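Local coordinates for single-stranded DNA-binding protein (Thermus thermophilus, PDB 2CWA), which probably binds single-stranded DNA and recruits partner proteins during DNA replication, recombination and repair, at residues N6-I11 with G198-D203; L32-Q37 with Q74-E79; G80-R85 with N129-M134; R110-A115 with P122-A127. All blocks are in the same frame, centred on the assembly; numbering follows the deposited sequence.

In the fold
The chain is a worked example of two OB domains in one polypeptide tied together through their first strands. Residues 6-11, near the N terminus, open interaction 1, which closes at 198-203 and so spans most of the chain; every other contact falls within that span. Interaction 2 (32-37 with 74-79) comes first and ties together two walls of the first domain. Interaction 3 opens directly after it, at 80-85 on the same strand, and runs to 129-134 in the second domain. Within this span lies the short hairpin of interaction 4 (110-115 with 122-127), which follows strand 96-107 and packs beside strand 28-39. No two of the loops cross.

Interaction 1: residues N6-I11 with G198-D203; sequences NRVFLI and GRLVND
Leu-200 is the residue through which 198-203 meets Val-8 and Leu-10, and a walk along its strand explains why. The chain enters at Gly-198, and Arg-199 then points away from 6-11 to form a salt bridge with Glu-219. Leu-200 follows and turns toward the first segment. With CG anti to its carbonyl carbon and chi2 extended (173°), it presents one methyl, CD1, to both partners. Leu-200 CD1 lies 3.8 Å from Val-8 CG1, and the two side chains cross at about a right angle. The same CD1 is 4.3 Å from Leu-10 CD1, a looser touch made by the far end of the Leu-10 side chain. The CA atoms of Val-8 and Leu-200 stand 8.6 Å apart, so the strands meet only through buried methyl groups. Val-201, Asn-202 and Asp-203 then lead off from strand 5-22, and Asp-203 forms a salt bridge with Arg-217. Strand 5-22 itself is held between strands 75-85 and 128-145, antiparallel to both; Leu-82 of the former packs on Val-8 and on Leu-200 alike, while Val-218 of strand 212-220 lies against Leu-200 from its own domain.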
# COMPACT_ATOMS: atom_id res chain seq x y z
N ASN A 6 3.07 5.15 10.68
CA ASN A 6 2.97 4.98 9.23
C ASN A 6 4.11 4.07 8.77
O ASN A 6 5.17 4.55 8.38
CB ASN A 6 3.05 6.38 8.58
CG ASN A 6 3.00 6.36 7.05
OD1 ASN A 6 2.80 5.33 6.41
ND2 ASN A 6 3.17 7.54 6.47
N ARG A 7 3.90 2.76 8.83
CA ARG A 7 4.94 1.82 8.44
C ARG A 7 4.43 0.78 7.45
O ARG A 7 3.41 0.13 7.69
CB ARG A 7 5.52 1.13 9.69
CG ARG A 7 6.12 2.11 10.71
CD ARG A 7 6.80 1.40 11.88
NE ARG A 7 7.41 2.35 12.82
CZ ARG A 7 8.49 3.08 12.54
NH1 ARG A 7 9.09 2.98 11.36
NH2 ARG A 7 8.97 3.92 13.45
N VAL A 8 5.15 0.63 6.34
CA VAL A 8 4.79 -0.31 5.28
C VAL A 8 5.80 -1.43 5.14
O VAL A 8 7.01 -1.19 5.11
CB VAL A 8 4.69 0.41 3.92
CG1 VAL A 8 4.50 -0.62 2.79
CG2 VAL A 8 3.54 1.41 3.94
N PHE A 9 5.31 -2.67 5.07
CA PHE A 9 6.17 -3.84 4.92
C PHE A 9 5.67 -4.65 3.73
O PHE A 9 4.55 -5.18 3.74
CB PHE A 9 6.13 -4.70 6.18
CG PHE A 9 6.63 -4.01 7.41
CD1 PHE A 9 8.00 -3.83 7.62
CD2 PHE A 9 5.75 -3.51 8.35
CE1 PHE A 9 8.47 -3.17 8.77
CE2 PHE A 9 6.20 -2.85 9.50
CZ PHE A 9 7.57 -2.68 9.70
N LEU A 10 6.51 -4.76 2.71
CA LEU A 10 6.15 -5.50 1.51
C LEU A 10 7.22 -6.46 1.06
O LEU A 10 8.42 -6.17 1.13
CB LEU A 10 5.87 -4.52 0.35
CG LEU A 10 4.68 -3.58 0.45
CD1 LEU A 10 4.85 -2.44 -0.56
CD2 LEU A 10 3.39 -4.36 0.20
N ILE A 11 6.77 -7.63 0.61
CA ILE A 11 7.65 -8.63 0.05
C ILE A 11 6.93 -9.14 -1.19
O ILE A 11 5.80 -9.63 -1.11
CB ILE A 11 7.91 -9.83 1.00
CG1 ILE A 11 8.68 -9.38 2.25
CG2 ILE A 11 8.73 -10.88 0.25
CD1 ILE A 11 9.02 -10.53 3.20
N GLY A 198 -3.30 -3.24 8.14
CA GLY A 198 -4.01 -3.63 6.95
C GLY A 198 -3.12 -4.04 5.81
O GLY A 198 -1.92 -4.28 5.98
N ARG A 199 -3.72 -4.13 4.62
CA ARG A 199 -2.99 -4.49 3.43
C ARG A 199 -3.22 -3.37 2.43
O ARG A 199 -4.30 -2.78 2.38
CB ARG A 199 -3.52 -5.83 2.88
CG ARG A 199 -5.04 -5.94 2.85
CD ARG A 199 -5.48 -7.38 2.58
NE ARG A 199 -5.16 -7.79 1.23
CZ ARG A 199 -5.89 -7.48 0.16
NH1 ARG A 199 -6.99 -6.76 0.30
NH2 ARG A 199 -5.51 -7.88 -1.05
N LEU A 200 -2.19 -3.04 1.66
CA LEU A 200 -2.32 -1.98 0.67
C LEU A 200 -3.05 -2.51 -0.55
O LEU A 200 -2.74 -3.60 -1.04
CB LEU A 200 -0.94 -1.48 0.25
CG LEU A 200 -0.15 -0.78 1.36
CD1 LEU A 200 1.26 -0.48 0.87
CD2 LEU A 200 -0.87 0.49 1.75
N VAL A 201 -4.02 -1.75 -1.04
CA VAL A 201 -4.76 -2.14 -2.23
C VAL A 201 -4.87 -0.92 -3.13
O VAL A 201 -4.63 0.21 -2.69
CB VAL A 201 -6.20 -2.62 -1.88
CG1 VAL A 201 -6.13 -3.75 -0.87
CG2 VAL A 201 -7.02 -1.47 -1.36
N ASN A 202 -5.21 -1.14 -4.39
CA ASN A 202 -5.35 -0.02 -5.30
C ASN A 202 -6.48 -0.22 -6.31
O ASN A 202 -6.86 -1.36 -6.62
CB ASN A 202 -4.03 0.26 -6.02
CG ASN A 202 -3.45 -0.97 -6.67
OD1 ASN A 202 -4.14 -1.67 -7.41
ND2 ASN A 202 -2.18 -1.23 -6.41
N ASP A 203 -7.02 0.89 -6.79
CA ASP A 203 -8.09 0.85 -7.78
C ASP A 203 -7.50 1.46 -9.05
O ASP A 203 -6.66 2.36 -8.97
CB ASP A 203 -9.29 1.67 -7.33
CG ASP A 203 -9.66 1.44 -5.87
OD1 ASP A 203 -9.76 0.26 -5.46
OD2 ASP A 203 -9.85 2.43 -5.14

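Interaction 2: residues L32-Q37 with Q74-E79; sequences LTLAGQ and QLVFVE
The contact of Leu-34 with Val-76 and Val-78 is purely apolar packing inside the first OB barrel, between strands 28-39 and 75-85, which are not paired with each other but both pair with strand 5-22. The backbones stay well apart, 8.0 Å between Leu-34 CA and Val-76 CA, and the gap is bridged by side chains that all point inward. Leu-34 carries one side of the contact. Its CD2 methyl reaches two valines at once, lying 3.8 Å from Val-76 CG2 and 3.9 Å from Val-78 CG2, and its CG is equally close to the same methyl of Val-76. The leucine therefore meets Val-76 with its branch point as well as its methyls.

Each valine offers CG2, but by different rotations. In Val-76 (chi1 -60°) this methyl sits between the backbone N and the carbonyl carbon, whereas in Val-78 (chi1 162°) it lies anti to the carbonyl carbon. An alanine at Leu-34 would remove the branch point and both methyls, and is likely to leave a gap beside the CG2 groups of Val-76 and Val-78. Just before the strand, Gln-74 folds back so that NE2 donates to Leu-75 O at 3.1 Å, nearly in its own amide plane.

Around this core, Leu-34 also packs on Trp-52 of strand 49-59. Val-78 touches Val-56 of that strand and Ala-101 of strand 96-107, so four strands of the barrel meet near the contact.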
# COMPACT_ATOMS: atom_id res chain seq x y z
N LEU A 32 9.99 1.10 -8.60
CA LEU A 32 9.86 -0.34 -8.77
C LEU A 32 8.40 -0.74 -8.66
O LEU A 32 7.59 -0.03 -8.07
CB LEU A 32 10.66 -1.08 -7.68
CG LEU A 32 12.15 -0.75 -7.50
CD1 LEU A 32 12.30 0.56 -6.75
CD2 LEU A 32 12.83 -1.86 -6.73
N THR A 33 8.06 -1.88 -9.24
CA THR A 33 6.70 -2.38 -9.17
C THR A 33 6.80 -3.74 -8.51
O THR A 33 7.43 -4.65 -9.06
CB THR A 33 6.06 -2.53 -10.57
OG1 THR A 33 6.03 -1.26 -11.23
CG2 THR A 33 4.63 -3.05 -10.45
N LEU A 34 6.23 -3.86 -7.32
CA LEU A 34 6.26 -5.13 -6.59
C LEU A 34 4.93 -5.81 -6.80
O LEU A 34 3.88 -5.18 -6.74
CB LEU A 34 6.48 -4.91 -5.09
CG LEU A 34 7.94 -4.78 -4.63
CD1 LEU A 34 8.56 -3.53 -5.26
CD2 LEU A 34 7.99 -4.69 -3.10
N ALA A 35 4.98 -7.11 -7.05
CA ALA A 35 3.78 -7.88 -7.29
C ALA A 35 3.74 -9.10 -6.39
O ALA A 35 4.74 -9.80 -6.22
CB ALA A 35 3.71 -8.30 -8.76
N GLY A 36 2.56 -9.36 -5.84
CA GLY A 36 2.40 -10.51 -4.97
C GLY A 36 0.95 -10.92 -4.90
O GLY A 36 0.05 -10.23 -5.38
N GLN A 37 0.70 -12.08 -4.30
CA GLN A 37 -0.66 -12.56 -4.16
C GLN A 37 -0.73 -13.43 -2.92
O GLN A 37 0.30 -13.89 -2.41
CB GLN A 37 -1.08 -13.36 -5.39
CG GLN A 37 -0.30 -14.64 -5.61
CD GLN A 37 -0.81 -15.43 -6.80
OE1 GLN A 37 -0.86 -14.93 -7.92
NE2 GLN A 37 -1.21 -16.68 -6.55
N GLN A 74 12.98 -10.79 -9.47
CA GLN A 74 13.69 -10.71 -8.20
C GLN A 74 12.74 -10.52 -7.02
O GLN A 74 11.85 -9.68 -7.07
CB GLN A 74 14.69 -9.55 -8.23
CG GLN A 74 15.41 -9.31 -6.91
CD GLN A 74 16.47 -10.35 -6.61
OE1 GLN A 74 17.45 -10.49 -7.35
NE2 GLN A 74 16.29 -11.08 -5.51
N LEU A 75 12.92 -11.29 -5.96
CA LEU A 75 12.08 -11.12 -4.78
C LEU A 75 12.76 -10.08 -3.91
O LEU A 75 13.97 -10.13 -3.73
CB LEU A 75 11.94 -12.43 -4.01
CG LEU A 75 11.35 -13.61 -4.80
CD1 LEU A 75 11.00 -14.73 -3.84
CD2 LEU A 75 10.11 -13.15 -5.56
N VAL A 76 11.99 -9.13 -3.39
CA VAL A 76 12.56 -8.08 -2.55
C VAL A 76 11.69 -7.78 -1.34
O VAL A 76 10.47 -8.01 -1.36
CB VAL A 76 12.74 -6.75 -3.32
CG1 VAL A 76 13.66 -6.95 -4.51
CG2 VAL A 76 11.39 -6.23 -3.78
N PHE A 77 12.32 -7.27 -0.30
CA PHE A 77 11.63 -6.86 0.92
C PHE A 77 11.79 -5.35 1.00
O PHE A 77 12.91 -4.84 1.00
CB PHE A 77 12.27 -7.50 2.16
CG PHE A 77 11.91 -6.79 3.45
CD1 PHE A 77 10.59 -6.58 3.80
CD2 PHE A 77 12.92 -6.32 4.30
CE1 PHE A 77 10.25 -5.91 4.98
CE2 PHE A 77 12.60 -5.65 5.48
CZ PHE A 77 11.27 -5.44 5.82
N VAL A 78 10.67 -4.65 1.08
CA VAL A 78 10.69 -3.20 1.17
C VAL A 78 10.09 -2.72 2.47
O VAL A 78 9.03 -3.20 2.90
CB VAL A 78 9.90 -2.57 -0.00
CG1 VAL A 78 9.55 -1.13 0.32
CG2 VAL A 78 10.74 -2.62 -1.27
N GLU A 79 10.79 -1.79 3.12
CA GLU A 79 10.31 -1.18 4.35
C GLU A 79 10.12 0.29 4.00
O GLU A 79 11.06 0.96 3.57
CB GLU A 79 11.33 -1.31 5.49
CG GLU A 79 10.85 -0.56 6.75
CD GLU A 79 11.76 -0.74 7.96
OE1 GLU A 79 12.89 -1.24 7.81
OE2 GLU A 79 11.34 -0.36 9.07

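Interaction 3: residues G80-R85 with N129-M134; sequences GRLEYR and NQVFLM
Leu-82 faces Leu-133 and Val-131 and supplies more than half of the area buried here. Its CG lies anti to the carbonyl carbon and its chi2 is fully extended (180°), which carries CD1 out to both partners. Leu-82 CD1 is 4.1 Å from Leu-133 CD2, and these two leucine side chains cross at about a right angle. Val-131 points toward the first segment but stays a little farther off, its CG2 4.4 Å from Leu-82 CD1. All three residues are buried, and the touch is made wholly of methyl groups.

The residues flanking Leu-82 in sequence are concerned with charge. Arg-81 NH2 donates to Glu-83 OE1 at 3.1 Å with an N-H...O angle of 155°. The oxygen lies in the guanidinium plane, at its edge, and is met nearly along its own C-O axis. This pair is built into a longer network, since Glu-83 OE1 also bridges to Arg-169 and Arg-81 NE to Asp-102.

The pattern echoes the packing of Leu-200 on Val-8 and Leu-10: in each case a leucine following Gly-Arg in one domain meets a valine and a leucine on the first strand of the other. Such pseudo-twofold repetition, with strands 5-22 and 128-145 pairing antiparallel between the domains, recalls the dimer within the homotetramer of the common bacterial SSB, where two OB folds pair through their first strands; here both lie in one chain.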
# COMPACT_ATOMS: atom_id res chain seq x y z
N GLY A 80 8.90 0.78 4.17
CA GLY A 80 8.66 2.17 3.82
C GLY A 80 7.52 2.81 4.56
O GLY A 80 7.22 2.48 5.71
N ARG A 81 6.87 3.74 3.87
CA ARG A 81 5.77 4.48 4.46
C ARG A 81 4.95 5.11 3.35
O ARG A 81 5.40 5.21 2.21
CB ARG A 81 6.33 5.56 5.37
CG ARG A 81 7.41 6.38 4.70
CD ARG A 81 8.31 7.10 5.71
NE ARG A 81 9.49 7.63 5.05
CZ ARG A 81 9.46 8.58 4.13
NH1 ARG A 81 10.60 9.00 3.57
NH2 ARG A 81 8.31 9.13 3.76
N LEU A 82 3.74 5.53 3.70
CA LEU A 82 2.85 6.17 2.75
C LEU A 82 3.09 7.67 2.77
O LEU A 82 3.35 8.25 3.82
CB LEU A 82 1.40 5.87 3.12
CG LEU A 82 1.08 4.37 3.21
CD1 LEU A 82 -0.38 4.19 3.59
CD2 LEU A 82 1.35 3.70 1.87
N GLU A 83 3.02 8.29 1.60
CA GLU A 83 3.26 9.72 1.48
C GLU A 83 2.16 10.35 0.64
O GLU A 83 1.98 10.02 -0.54
CB GLU A 83 4.64 9.93 0.87
CG GLU A 83 5.15 11.35 0.87
CD GLU A 83 6.63 11.40 0.58
OE1 GLU A 83 7.43 11.00 1.46
OE2 GLU A 83 7.01 11.83 -0.53
N TYR A 84 1.41 11.26 1.25
CA TYR A 84 0.30 11.93 0.61
C TYR A 84 0.66 13.27 -0.04
O TYR A 84 1.50 14.01 0.47
CB TYR A 84 -0.80 12.16 1.64
CG TYR A 84 -2.02 12.86 1.11
CD1 TYR A 84 -2.99 12.16 0.40
CD2 TYR A 84 -2.21 14.22 1.32
CE1 TYR A 84 -4.12 12.80 -0.09
CE2 TYR A 84 -3.33 14.87 0.84
CZ TYR A 84 -4.28 14.16 0.13
OH TYR A 84 -5.40 14.80 -0.34
N ARG A 85 -0.00 13.57 -1.15
CA ARG A 85 0.20 14.82 -1.89
C ARG A 85 -1.07 15.19 -2.65
O ARG A 85 -1.70 14.33 -3.27
CB ARG A 85 1.37 14.69 -2.87
CG ARG A 85 1.34 15.72 -4.00
CD ARG A 85 2.58 15.65 -4.90
NE ARG A 85 3.76 16.19 -4.23
CZ ARG A 85 4.95 16.35 -4.81
NH1 ARG A 85 5.12 16.02 -6.09
NH2 ARG A 85 5.96 16.85 -4.12
N ASN A 129 2.20 -8.13 2.56
CA ASN A 129 1.58 -6.84 2.28
C ASN A 129 0.94 -6.41 3.59
O ASN A 129 -0.21 -6.73 3.87
CB ASN A 129 0.51 -6.98 1.19
CG ASN A 129 -0.15 -5.66 0.83
OD1 ASN A 129 0.05 -4.64 1.50
ND2 ASN A 129 -0.97 -5.68 -0.22
N GLN A 130 1.71 -5.69 4.41
CA GLN A 130 1.21 -5.27 5.70
C GLN A 130 1.56 -3.81 6.01
O GLN A 130 2.69 -3.40 5.82
CB GLN A 130 1.80 -6.17 6.78
CG GLN A 130 1.24 -5.96 8.18
CD GLN A 130 1.77 -6.97 9.18
OE1 GLN A 130 1.26 -7.08 10.29
NE2 GLN A 130 2.81 -7.70 8.80
N VAL A 131 0.58 -3.05 6.48
CA VAL A 131 0.81 -1.65 6.83
C VAL A 131 0.24 -1.35 8.21
O VAL A 131 -0.82 -1.85 8.58
CB VAL A 131 0.15 -0.69 5.80
CG1 VAL A 131 -1.36 -0.89 5.79
CG2 VAL A 131 0.48 0.76 6.15
N PHE A 132 0.98 -0.54 8.97
CA PHE A 132 0.56 -0.13 10.31
C PHE A 132 0.29 1.37 10.23
O PHE A 132 1.16 2.13 9.83
CB PHE A 132 1.69 -0.36 11.32
CG PHE A 132 1.95 -1.79 11.63
CD1 PHE A 132 1.38 -2.39 12.75
CD2 PHE A 132 2.77 -2.55 10.82
CE1 PHE A 132 1.64 -3.72 13.05
CE2 PHE A 132 3.04 -3.89 11.11
CZ PHE A 132 2.46 -4.47 12.23
N LEU A 133 -0.90 1.79 10.63
CA LEU A 133 -1.25 3.20 10.59
C LEU A 133 -1.99 3.62 11.85
O LEU A 133 -2.72 2.83 12.45
CB LEU A 133 -2.15 3.51 9.39
CG LEU A 133 -1.61 3.36 7.97
CD1 LEU A 133 -2.77 3.52 6.98
CD2 LEU A 133 -0.54 4.40 7.70
N MSE A 134 -1.81 4.88 12.24
CA MSE A 134 -2.52 5.42 13.38
C MSE A 134 -2.68 6.91 13.16
O MSE A 134 -1.74 7.60 12.76
CB MSE A 134 -1.79 5.15 14.70
CG MSE A 134 -2.54 5.66 15.92
SE MSE A 134 -2.01 4.73 17.59
CE MSE A 134 -0.15 4.56 17.21

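Interaction 4: residues R110-A115 with P122-A127; sequences RGKERA and PRLRAA. With NO3 (nitrate ion), chain D.
Arg-114, paired with Leu-124 across a short antiparallel hairpin, holds a nitrate ion, probably taken from the crystallisation liquor. Arg-114 NH1 donates to nitrate O2 at 2.8 Å, the oxygen lying at the edge of the guanidinium, near its plane; the backbone N of Arg-114 adds a weak bond to the same oxygen. The arginine runs extended from CG to NE alongside Pro-122, with its CD 4.0 Å from Pro-122 CB, before the head turns back (chi4 73°) to the anion. NE is bound to Gly-73 O and NH2 forms a salt bridge with Asp-109. A leucine in place of Arg-114 would probably leave Asp-109 without its charged mate and the nitrate held by little more than a weak backbone bond.

The ladder is short: Ala-115 N donates to Arg-123 O at 2.7 Å and Arg-125 N to Glu-113 O at 3.0 Å, both nearly straight, while the bond from Arg-123 N to Ala-115 O, 2.8 Å, is more bent, its donor tilted from the carbonyl plane. Beyond that, one water accepts from Glu-113 N and donates to Arg-125 O. Glu-113 and Arg-125 lie side by side, but their salt bridge is long, 3.9 Å from OE1 to NH1, with the oxygen well out of the guanidinium plane.

Strand 122-125 runs parallel to strand 28-39, bonding through Leu-124 to Ala-35 and Gln-37, while Leu-75 of strand 75-85 packs against Lys-112, Arg-114 and Leu-124.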
# COMPACT_ATOMS: atom_id res chain seq x y z
N ARG A 110 14.79 -19.38 -2.85
CA ARG A 110 14.75 -20.81 -2.55
C ARG A 110 13.47 -21.15 -1.81
O ARG A 110 13.15 -20.55 -0.78
CB ARG A 110 15.95 -21.22 -1.69
CG ARG A 110 15.89 -22.68 -1.18
CD ARG A 110 17.16 -23.08 -0.44
NE ARG A 110 17.36 -22.34 0.81
CZ ARG A 110 16.76 -22.63 1.96
NH1 ARG A 110 15.91 -23.65 2.04
NH2 ARG A 110 17.01 -21.91 3.04
N GLY A 111 12.73 -22.12 -2.33
CA GLY A 111 11.49 -22.53 -1.70
C GLY A 111 10.30 -21.63 -1.97
O GLY A 111 9.20 -21.89 -1.47
N LYS A 112 10.50 -20.58 -2.76
CA LYS A 112 9.42 -19.64 -3.08
C LYS A 112 8.85 -19.88 -4.47
O LYS A 112 9.55 -20.33 -5.37
CB LYS A 112 9.92 -18.20 -2.98
CG LYS A 112 9.86 -17.59 -1.59
CD LYS A 112 10.61 -18.41 -0.56
CE LYS A 112 10.49 -17.79 0.82
NZ LYS A 112 11.26 -18.53 1.85
N GLU A 113 7.57 -19.57 -4.65
CA GLU A 113 6.91 -19.76 -5.94
C GLU A 113 6.30 -18.49 -6.50
O GLU A 113 5.71 -17.68 -5.78
CB GLU A 113 5.81 -20.82 -5.83
CG GLU A 113 6.32 -22.22 -5.54
CD GLU A 113 5.26 -23.27 -5.80
OE1 GLU A 113 4.17 -23.18 -5.19
OE2 GLU A 113 5.52 -24.19 -6.61
N ARG A 114 6.43 -18.33 -7.81
CA ARG A 114 5.88 -17.16 -8.48
C ARG A 114 4.75 -17.57 -9.41
O ARG A 114 4.76 -18.66 -9.97
CB ARG A 114 6.96 -16.47 -9.31
CG ARG A 114 8.20 -16.02 -8.53
CD ARG A 114 9.20 -15.39 -9.49
NE ARG A 114 10.45 -14.95 -8.87
CZ ARG A 114 11.41 -15.76 -8.43
NH1 ARG A 114 11.30 -17.08 -8.53
NH2 ARG A 114 12.53 -15.23 -7.94
N ALA A 115 3.76 -16.69 -9.55
CA ALA A 115 2.65 -16.92 -10.46
C ALA A 115 2.96 -15.97 -11.61
O ALA A 115 3.78 -15.05 -11.46
CB ALA A 115 1.34 -16.54 -9.79
N PRO A 122 5.82 -11.68 -13.30
CA PRO A 122 5.77 -12.53 -12.10
C PRO A 122 5.13 -11.87 -10.88
O PRO A 122 5.24 -10.66 -10.68
CB PRO A 122 7.24 -12.87 -11.87
CG PRO A 122 7.93 -11.62 -12.30
CD PRO A 122 7.20 -11.28 -13.60
N ARG A 123 4.46 -12.69 -10.08
CA ARG A 123 3.82 -12.26 -8.83
C ARG A 123 4.20 -13.30 -7.79
O ARG A 123 4.09 -14.51 -8.04
CB ARG A 123 2.30 -12.22 -8.96
CG ARG A 123 1.75 -11.18 -9.91
CD ARG A 123 0.26 -10.99 -9.70
NE ARG A 123 -0.47 -12.25 -9.70
CZ ARG A 123 -1.78 -12.36 -9.92
NH1 ARG A 123 -2.50 -11.28 -10.17
NH2 ARG A 123 -2.36 -13.56 -9.90
N LEU A 124 4.66 -12.85 -6.63
CA LEU A 124 5.05 -13.77 -5.56
C LEU A 124 3.83 -14.34 -4.84
O LEU A 124 2.96 -13.59 -4.39
CB LEU A 124 5.96 -13.07 -4.54
CG LEU A 124 6.42 -13.91 -3.33
CD1 LEU A 124 7.31 -15.06 -3.80
CD2 LEU A 124 7.19 -13.02 -2.36
N ARG A 125 3.76 -15.67 -4.74
CA ARG A 125 2.66 -16.31 -4.04
C ARG A 125 2.99 -16.24 -2.55
O ARG A 125 4.15 -16.30 -2.17
CB ARG A 125 2.52 -17.77 -4.48
CG ARG A 125 2.37 -17.93 -5.99
CD ARG A 125 2.08 -19.37 -6.38
NE ARG A 125 0.75 -19.78 -5.96
CZ ARG A 125 0.22 -20.97 -6.19
NH1 ARG A 125 0.93 -21.89 -6.86
NH2 ARG A 125 -1.00 -21.26 -5.77
N ALA A 126 1.96 -16.10 -1.71
CA ALA A 126 2.16 -16.01 -0.25
C ALA A 126 3.07 -14.82 0.08
O ALA A 126 3.95 -14.90 0.94
CB ALA A 126 2.77 -17.31 0.29
N ALA A 127 2.83 -13.70 -0.61
CA ALA A 127 3.63 -12.48 -0.42
C ALA A 127 3.31 -11.77 0.90
O ALA A 127 2.41 -12.18 1.64
CB ALA A 127 3.38 -11.52 -1.60
N NO3 D . 9.51 -20.01 -9.16
O1 NO3 D . 10.62 -20.16 -9.64
O2 NO3 D . 9.16 -18.93 -8.76
O3 NO3 D . 8.75 -20.96 -9.08
O HOH W 1 6.17 -18.60 -2.35